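Local coordinates for protein putative peptidase (Bacteroides fragilis, PDB 5DYN) that acts as a clostripain-family cysteine protease, probably activating the Bacteroides fragilis toxin by proteolytic cleavage, at residues 14-17 against 18-22; 157-160 against 161-164; 188-191 against 192-196. All coordinates share one frame; numbering follows the deposited sequence.

In the fold
This chain is the C-terminal piece of a clostripain-family protease, built round a mixed five-stranded sheet. Contact 1 closes helix 12-18 on the way to the outer strand 25-31, whereas contact 2 starts helix 160-167 and contact 3 is the kink in strand 185-196. Contact 1 lies across the centre of the chain from the other two, its centre about 28 Å from that of contact 2 and 31 Å from that of contact 3. Contacts 2 and 3 are closer, about 16 Å between centres and 6 Å between nearest atoms. Bound sodium ions lie about 4 Å from the Arg162 side chain, 6 Å from that of Thr191 and 13 Å from that of Leu15.

Contact 1: residues 14-17 against 18-22; sequences DLHA and ALQVA
Gln20 folds its side chain back over His16 and meets both the backbone and the ring of that residue. Its amide nitrogen NE2 donates to His16 O at 3.2 Å, approaching 32° out of the carbonyl plane. The same nitrogen lies above one face of the imidazole, with 3.4 Å between Gln20 NE2 and His16 NE2. Amide and ring planes are 27° apart and stacked, with the amide nitrogen offset toward the ring's rim, and no hydrogen bond joins the two nitrogens. The bend that brings the amide over the ring is at chi2 of Gln20, while His16 presents its ring with CG trans to the backbone N (chi1 172°).

On another side of the helix Leu15 CD1 touches Leu19 CD1 at 4.0 Å, and Leu19 CG rests against Leu15 O at 3.4 Å. Beneath these side chains the chain is leaving helix 12-18. Ala18 N still bonds to Asp14 O at 3.0 Å and Leu19 N to Leu15 O at 3.0 Å, the spacing of an alpha helix, after which a weak Gln20 N to Ala17 O bond and a type I beta turn from Ala18 to Val21 take the chain out of the helix. The loop then runs to strand 25-31, the outermost strand on that side of the five-stranded sheet.

Farther out, Asp46 takes a hydrogen bond from His16 NE2, which helps fix the ring that Gln20 overlies. The leucines pack on that strand, Leu15 on Phe30 and Leu19 on Leu28, and also meet Met95 and Ile99 of the other protein chain in the assembly.

Contact 2: residues 157-160 against 161-164; sequences YYDL and DRFI
Asp159 OD2 accepts from Arg162 N at 2.8 Å, with the donor on the anti side of the carboxylate oxygen and 18° out of its plane. Asp159 CG stands trans to its own backbone N (chi1 -177°), which turns the carboxylate toward the first turn of helix 160-167. Arg162 CG passes alongside at 3.2 Å from Asp159 OD2, so the base of the arginine runs beside its capping group. The guanidinium goes elsewhere: NE and NH2 of Arg162 grip Asp161 OD2 side-on, NE at 3.0 Å, from one face of the carboxylate. Lys209 joins this salt bridge, while Tyr174 holds Asp161 OD1.

Asp159 OD1 is bonded to Tyr148 OH and to the backbone N of Lys209, which should keep the cap from rotating. A water, weakly bonded to Asp159 OD1, accepts from Asp161 N. Behind the cap, Phe163 N bonds to Asp159 O at 3.1 Å and Ile164 N to Leu160 O at 3.0 Å. Leu160 CD1 and Ile164 CG1, 4.1 Å apart, point the same way onto Trp177 of helix 172-182. Strand 158-159 thus passes directly into a helix through a classic aspartate N-cap.

Contact 3: residues 188-191 against 192-196; sequences WKST and PRNYS
Thr191 OG1 accepts a sound hydrogen bond from the backbone N of Val109 and also faces Arg193 O, in a contact whose geometry is doubtful. The modelled distance of 2.4 Å between Thr191 OG1 and Arg193 O is too short to be taken literally, although a hydrogen bond from the hydroxyl to this carbonyl is plausible. What turns OG1 toward Arg193 O is its place between the backbone N and the carbonyl carbon of Thr191 (chi1 53°). One residue earlier, Ser190 OG donates to Thr191 O at 2.8 Å, in the carbonyl plane and on a lone pair. Arg193 N also comes within 3.0 Å of Thr191 O, but at an angle too poor for a hydrogen bond.

Between these bonds Pro192 takes helix-like backbone angles (phi -49°, psi -37°) and interrupts the extended course of strand 185-196. On its two sides the backbone partners differ: Lys189 and Thr191 bond to Val111 of strand 110-115 and Val109 just before it, whereas Pro192 and Asn194 bond to Met204 just after strand 200-203 and Phe202 within it. Pro192 therefore sits where strand 185-196 changes backbone partners from one neighbouring strand to the other, all within the one five-stranded sheet, and where the hairpin with strand 200-203 begins.

The side chain of Asn194 turns back toward the hydroxyls of Ser190 and Thr191, while Tyr94 packs on Thr191. Arg193 heads away from them; its NE forms a salt bridge with Asp96, and its chain lies on Met201 and Thr203 of the neighbouring strand.

Contact 1: residues 14-17 against 18-22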
loop_
_atom_site.group_PDB
_atom_site.type_symbol
_atom_site.label_atom_id
_atom_site.label_comp_id
_atom_site.label_asym_id
_atom_site.label_seq_id
_atom_site.Cartn_x
_atom_site.Cartn_y
_atom_site.Cartn_z
ATOM N N ASP B 14 5.925 1.115 -13.697
ATOM C CA ASP B 14 7.337 1.393 -13.456
ATOM C C ASP B 14 7.804 0.812 -12.124
ATOM O O ASP B 14 8.929 0.317 -12.021
ATOM C CB ASP B 14 7.597 2.898 -13.489
ATOM C CG ASP B 14 7.241 3.518 -14.820
ATOM O OD1 ASP B 14 7.321 2.806 -15.841
ATOM O OD2 ASP B 14 6.873 4.710 -14.845
ATOM N N LEU B 15 6.945 0.875 -11.109
ATOM C CA LEU B 15 7.260 0.291 -9.808
ATOM C C LEU B 15 7.457 -1.216 -9.935
ATOM O O LEU B 15 8.420 -1.770 -9.404
ATOM C CB LEU B 15 6.159 0.597 -8.789
ATOM C CG LEU B 15 6.223 -0.134 -7.443
ATOM C CD1 LEU B 15 7.563 0.084 -6.747
ATOM C CD2 LEU B 15 5.079 0.307 -6.539
ATOM N N HIS B 16 6.541 -1.866 -10.646
ATOM C CA HIS B 16 6.636 -3.299 -10.902
ATOM C C HIS B 16 7.924 -3.657 -11.637
ATOM O O HIS B 16 8.595 -4.633 -11.294
ATOM C CB HIS B 16 5.434 -3.785 -11.713
ATOM C CG HIS B 16 5.564 -5.199 -12.184
ATOM N ND1 HIS B 16 6.001 -5.525 -13.450
ATOM C CD2 HIS B 16 5.330 -6.376 -11.555
ATOM C CE1 HIS B 16 6.025 -6.838 -13.582
ATOM N NE2 HIS B 16 5.621 -7.379 -12.445
ATOM N N ALA B 17 8.259 -2.867 -12.653
ATOM C CA ALA B 17 9.489 -3.073 -13.410
ATOM C C ALA B 17 10.703 -2.998 -12.489
ATOM O O ALA B 17 11.639 -3.785 -12.616
ATOM C CB ALA B 17 9.604 -2.051 -14.533
ATOM N N ALA B 18 10.665 -2.058 -11.550
ATOM C CA ALA B 18 11.760 -1.857 -10.609
ATOM C C ALA B 18 11.909 -3.026 -9.636
ATOM O O ALA B 18 13.025 -3.423 -9.300
ATOM C CB ALA B 18 11.560 -0.559 -9.842
ATOM N N LEU B 19 10.787 -3.574 -9.185
ATOM C CA LEU B 19 10.808 -4.639 -8.186
ATOM C C LEU B 19 11.235 -5.988 -8.768
ATOM O O LEU B 19 11.290 -6.990 -8.051
ATOM C CB LEU B 19 9.435 -4.769 -7.522
ATOM C CG LEU B 19 9.038 -3.626 -6.584
ATOM C CD1 LEU B 19 7.624 -3.814 -6.053
ATOM C CD2 LEU B 19 10.030 -3.511 -5.438
ATOM N N GLN B 20 11.542 -6.012 -10.062
ATOM C CA GLN B 20 11.982 -7.242 -10.710
ATOM C C GLN B 20 13.401 -7.626 -10.302
ATOM O O GLN B 20 13.755 -8.805 -10.311
ATOM C CB GLN B 20 11.887 -7.108 -12.231
ATOM C CG GLN B 20 10.459 -7.008 -12.744
ATOM C CD GLN B 20 9.565 -8.108 -12.197
ATOM O OE1 GLN B 20 9.585 -9.239 -12.682
ATOM N NE2 GLN B 20 8.776 -7.780 -11.176
ATOM N N VAL B 21 14.212 -6.634 -9.941
ATOM C CA VAL B 21 15.568 -6.903 -9.478
ATOM C C VAL B 21 15.550 -7.277 -8.001
ATOM O O VAL B 21 16.551 -7.732 -7.451
ATOM C CB VAL B 21 16.508 -5.698 -9.693
ATOM C CG1 VAL B 21 16.570 -5.336 -11.168
ATOM C CG2 VAL B 21 16.058 -4.507 -8.861
ATOM N N ALA B 22 14.401 -7.085 -7.362
ATOM C CA ALA B 22 14.238 -7.470 -5.969
ATOM C C ALA B 22 14.063 -8.974 -5.864
ATOM O O ALA B 22 13.511 -9.597 -6.766
ATOM C CB ALA B 22 13.044 -6.750 -5.347
#

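Contact 2: residues 157-160 against 161-164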
loop_
_atom_site.group_PDB
_atom_site.type_symbol
_atom_site.label_atom_id
_atom_site.label_comp_id
_atom_site.label_asym_id
_atom_site.label_seq_id
_atom_site.Cartn_x
_atom_site.Cartn_y
_atom_site.Cartn_z
ATOM N N TYR B 157 -11.725 5.468 -5.236
ATOM C CA TYR B 157 -11.644 4.126 -4.675
ATOM C C TYR B 157 -12.907 3.697 -3.936
ATOM O O TYR B 157 -13.317 4.330 -2.963
ATOM C CB TYR B 157 -10.441 4.037 -3.733
ATOM C CG TYR B 157 -9.217 4.743 -4.265
ATOM C CD1 TYR B 157 -8.420 4.155 -5.240
ATOM C CD2 TYR B 157 -8.864 6.006 -3.802
ATOM C CE1 TYR B 157 -7.303 4.803 -5.737
ATOM C CE2 TYR B 157 -7.750 6.661 -4.293
ATOM C CZ TYR B 157 -6.973 6.054 -5.260
ATOM O OH TYR B 157 -5.863 6.701 -5.750
ATOM N N TYR B 158 -13.513 2.612 -4.406
ATOM C CA TYR B 158 -14.666 2.016 -3.745
ATOM C C TYR B 158 -14.344 0.599 -3.297
ATOM O O TYR B 158 -13.437 -0.036 -3.832
ATOM C CB TYR B 158 -15.877 1.997 -4.672
ATOM C CG TYR B 158 -16.469 3.354 -4.955
ATOM C CD1 TYR B 158 -15.960 4.156 -5.968
ATOM C CD2 TYR B 158 -17.546 3.830 -4.218
ATOM C CE1 TYR B 158 -16.506 5.399 -6.236
ATOM C CE2 TYR B 158 -18.099 5.068 -4.479
ATOM C CZ TYR B 158 -17.575 5.849 -5.487
ATOM O OH TYR B 158 -18.120 7.083 -5.750
ATOM N N ASP B 159 -15.088 0.100 -2.319
ATOM C CA ASP B 159 -14.884 -1.263 -1.850
ATOM C C ASP B 159 -15.299 -2.268 -2.922
ATOM O O ASP B 159 -16.434 -2.253 -3.391
ATOM C CB ASP B 159 -15.658 -1.509 -0.558
ATOM C CG ASP B 159 -15.406 -2.886 0.009
ATOM O OD1 ASP B 159 -14.340 -3.087 0.629
ATOM O OD2 ASP B 159 -16.272 -3.769 -0.170
ATOM N N LEU B 160 -14.367 -3.137 -3.306
ATOM C CA LEU B 160 -14.601 -4.103 -4.375
ATOM C C LEU B 160 -15.732 -5.070 -4.049
ATOM O O LEU B 160 -16.616 -5.306 -4.875
ATOM C CB LEU B 160 -13.319 -4.885 -4.672
ATOM C CG LEU B 160 -13.445 -6.044 -5.664
ATOM C CD1 LEU B 160 -13.811 -5.533 -7.045
ATOM C CD2 LEU B 160 -12.159 -6.857 -5.711
ATOM N N ASP B 161 -15.702 -5.624 -2.843
ATOM C CA ASP B 161 -16.698 -6.605 -2.434
ATOM C C ASP B 161 -18.114 -6.033 -2.437
ATOM O O ASP B 161 -19.045 -6.672 -2.929
ATOM C CB ASP B 161 -16.367 -7.154 -1.049
ATOM C CG ASP B 161 -17.477 -8.020 -0.489
ATOM O OD1 ASP B 161 -17.529 -9.217 -0.843
ATOM O OD2 ASP B 161 -18.297 -7.502 0.302
ATOM N N ARG B 162 -18.276 -4.833 -1.892
ATOM C CA ARG B 162 -19.592 -4.208 -1.834
ATOM C C ARG B 162 -20.088 -3.816 -3.221
ATOM O O ARG B 162 -21.293 -3.800 -3.476
ATOM C CB ARG B 162 -19.565 -2.987 -0.913
ATOM C CG ARG B 162 -19.367 -3.321 0.558
ATOM C CD ARG B 162 -20.565 -4.069 1.130
ATOM N NE ARG B 162 -20.487 -5.509 0.899
ATOM C CZ ARG B 162 -21.457 -6.370 1.191
ATOM N NH1 ARG B 162 -22.591 -5.942 1.730
ATOM N NH2 ARG B 162 -21.291 -7.661 0.943
ATOM N N PHE B 163 -19.156 -3.509 -4.118
ATOM C CA PHE B 163 -19.507 -3.182 -5.495
ATOM C C PHE B 163 -20.028 -4.410 -6.248
ATOM O O PHE B 163 -21.032 -4.328 -6.962
ATOM C CB PHE B 163 -18.303 -2.585 -6.227
ATOM C CG PHE B 163 -18.503 -2.445 -7.710
ATOM C CD1 PHE B 163 -19.448 -1.567 -8.216
ATOM C CD2 PHE B 163 -17.741 -3.188 -8.597
ATOM C CE1 PHE B 163 -19.634 -1.437 -9.582
ATOM C CE2 PHE B 163 -17.922 -3.061 -9.967
ATOM C CZ PHE B 163 -18.872 -2.186 -10.458
ATOM N N ILE B 164 -19.348 -5.542 -6.090
ATOM C CA ILE B 164 -19.792 -6.782 -6.722
ATOM C C ILE B 164 -21.132 -7.197 -6.122
ATOM O O ILE B 164 -22.018 -7.682 -6.827
ATOM C CB ILE B 164 -18.761 -7.926 -6.559
ATOM C CG1 ILE B 164 -17.417 -7.529 -7.170
ATOM C CG2 ILE B 164 -19.253 -9.196 -7.233
ATOM C CD1 ILE B 164 -17.478 -7.273 -8.663
HETATM O O HOH W 1 -13.264 -4.943 -0.918
#

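Contact 3: residues 188-191 against 192-196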
loop_
_atom_site.group_PDB
_atom_site.type_symbol
_atom_site.label_atom_id
_atom_site.label_comp_id
_atom_site.label_asym_id
_atom_site.label_seq_id
_atom_site.Cartn_x
_atom_site.Cartn_y
_atom_site.Cartn_z
ATOM N N TRP B 188 -8.179 -7.497 7.917
ATOM C CA TRP B 188 -8.866 -6.230 7.711
ATOM C C TRP B 188 -9.467 -5.742 9.018
ATOM O O TRP B 188 -10.445 -6.300 9.516
ATOM C CB TRP B 188 -9.948 -6.359 6.638
ATOM C CG TRP B 188 -10.831 -5.149 6.503
ATOM C CD1 TRP B 188 -12.191 -5.113 6.609
ATOM C CD2 TRP B 188 -10.416 -3.800 6.240
ATOM N NE1 TRP B 188 -12.649 -3.831 6.425
ATOM C CE2 TRP B 188 -11.580 -3.006 6.196
ATOM C CE3 TRP B 188 -9.173 -3.188 6.035
ATOM C CZ2 TRP B 188 -11.539 -1.634 5.957
ATOM C CZ3 TRP B 188 -9.137 -1.824 5.797
ATOM C CH2 TRP B 188 -10.314 -1.064 5.757
ATOM N N LYS B 189 -8.859 -4.704 9.578
ATOM C CA LYS B 189 -9.342 -4.103 10.811
ATOM C C LYS B 189 -9.415 -2.594 10.654
ATOM O O LYS B 189 -8.556 -1.981 10.012
ATOM C CB LYS B 189 -8.440 -4.476 11.989
ATOM C CG LYS B 189 -8.499 -5.940 12.375
ATOM C CD LYS B 189 -9.778 -6.253 13.127
ATOM C CE LYS B 189 -9.803 -5.546 14.473
ATOM N NZ LYS B 189 -10.988 -5.934 15.288
ATOM N N SER B 190 -10.449 -2.001 11.234
ATOM C CA SER B 190 -10.625 -0.561 11.169
ATOM C C SER B 190 -11.343 -0.031 12.395
ATOM O O SER B 190 -12.239 -0.679 12.933
ATOM C CB SER B 190 -11.405 -0.167 9.916
ATOM O OG SER B 190 -11.603 1.238 9.870
ATOM N N THR B 191 -10.938 1.153 12.834
ATOM C CA THR B 191 -11.699 1.890 13.823
ATOM C C THR B 191 -13.052 2.240 13.208
ATOM O O THR B 191 -13.183 2.250 11.983
ATOM C CB THR B 191 -10.950 3.161 14.272
ATOM O OG1 THR B 191 -10.585 3.937 13.125
ATOM C CG2 THR B 191 -9.695 2.786 15.043
ATOM N N PRO B 192 -14.071 2.499 14.049
ATOM C CA PRO B 192 -15.390 2.877 13.526
ATOM C C PRO B 192 -15.312 3.987 12.479
ATOM O O PRO B 192 -16.065 3.977 11.506
ATOM C CB PRO B 192 -16.134 3.352 14.775
ATOM C CG PRO B 192 -15.529 2.555 15.880
ATOM C CD PRO B 192 -14.077 2.375 15.520
ATOM N N ARG B 193 -14.397 4.929 12.679
ATOM C CA ARG B 193 -14.174 5.985 11.704
ATOM C C ARG B 193 -12.679 6.197 11.459
ATOM O O ARG B 193 -11.842 5.797 12.268
ATOM C CB ARG B 193 -14.835 7.289 12.163
ATOM C CG ARG B 193 -16.350 7.182 12.322
ATOM C CD ARG B 193 -17.049 8.524 12.148
ATOM N NE ARG B 193 -16.608 9.505 13.132
ATOM C CZ ARG B 193 -16.866 10.807 13.049
ATOM N NH1 ARG B 193 -17.561 11.283 12.024
ATOM N NH2 ARG B 193 -16.426 11.631 13.988
ATOM N N ASN B 194 -12.359 6.801 10.318
ATOM C CA ASN B 194 -10.994 7.196 9.986
ATOM C C ASN B 194 -10.930 8.700 9.763
ATOM O O ASN B 194 -11.964 9.364 9.661
ATOM C CB ASN B 194 -10.491 6.471 8.730
ATOM C CG ASN B 194 -10.151 5.011 8.980
ATOM O OD1 ASN B 194 -10.523 4.434 10.000
ATOM N ND2 ASN B 194 -9.443 4.407 8.036
ATOM N N TYR B 195 -9.721 9.239 9.674
ATOM C CA TYR B 195 -9.566 10.659 9.395
ATOM C C TYR B 195 -9.180 10.915 7.942
ATOM O O TYR B 195 -8.263 10.292 7.408
ATOM C CB TYR B 195 -8.524 11.287 10.317
ATOM C CG TYR B 195 -8.186 12.713 9.944
ATOM C CD1 TYR B 195 -9.027 13.761 10.297
ATOM C CD2 TYR B 195 -7.030 13.012 9.230
ATOM C CE1 TYR B 195 -8.725 15.065 9.955
ATOM C CE2 TYR B 195 -6.720 14.314 8.885
ATOM C CZ TYR B 195 -7.571 15.337 9.251
ATOM O OH TYR B 195 -7.269 16.636 8.912
ATOM N N SER B 196 -9.889 11.846 7.316
ATOM C CA SER B 196 -9.541 12.312 5.983
ATOM C C SER B 196 -9.007 13.740 6.062
ATOM O O SER B 196 -9.635 14.611 6.663
ATOM C CB SER B 196 -10.755 12.246 5.053
ATOM O OG SER B 196 -10.464 12.826 3.795
#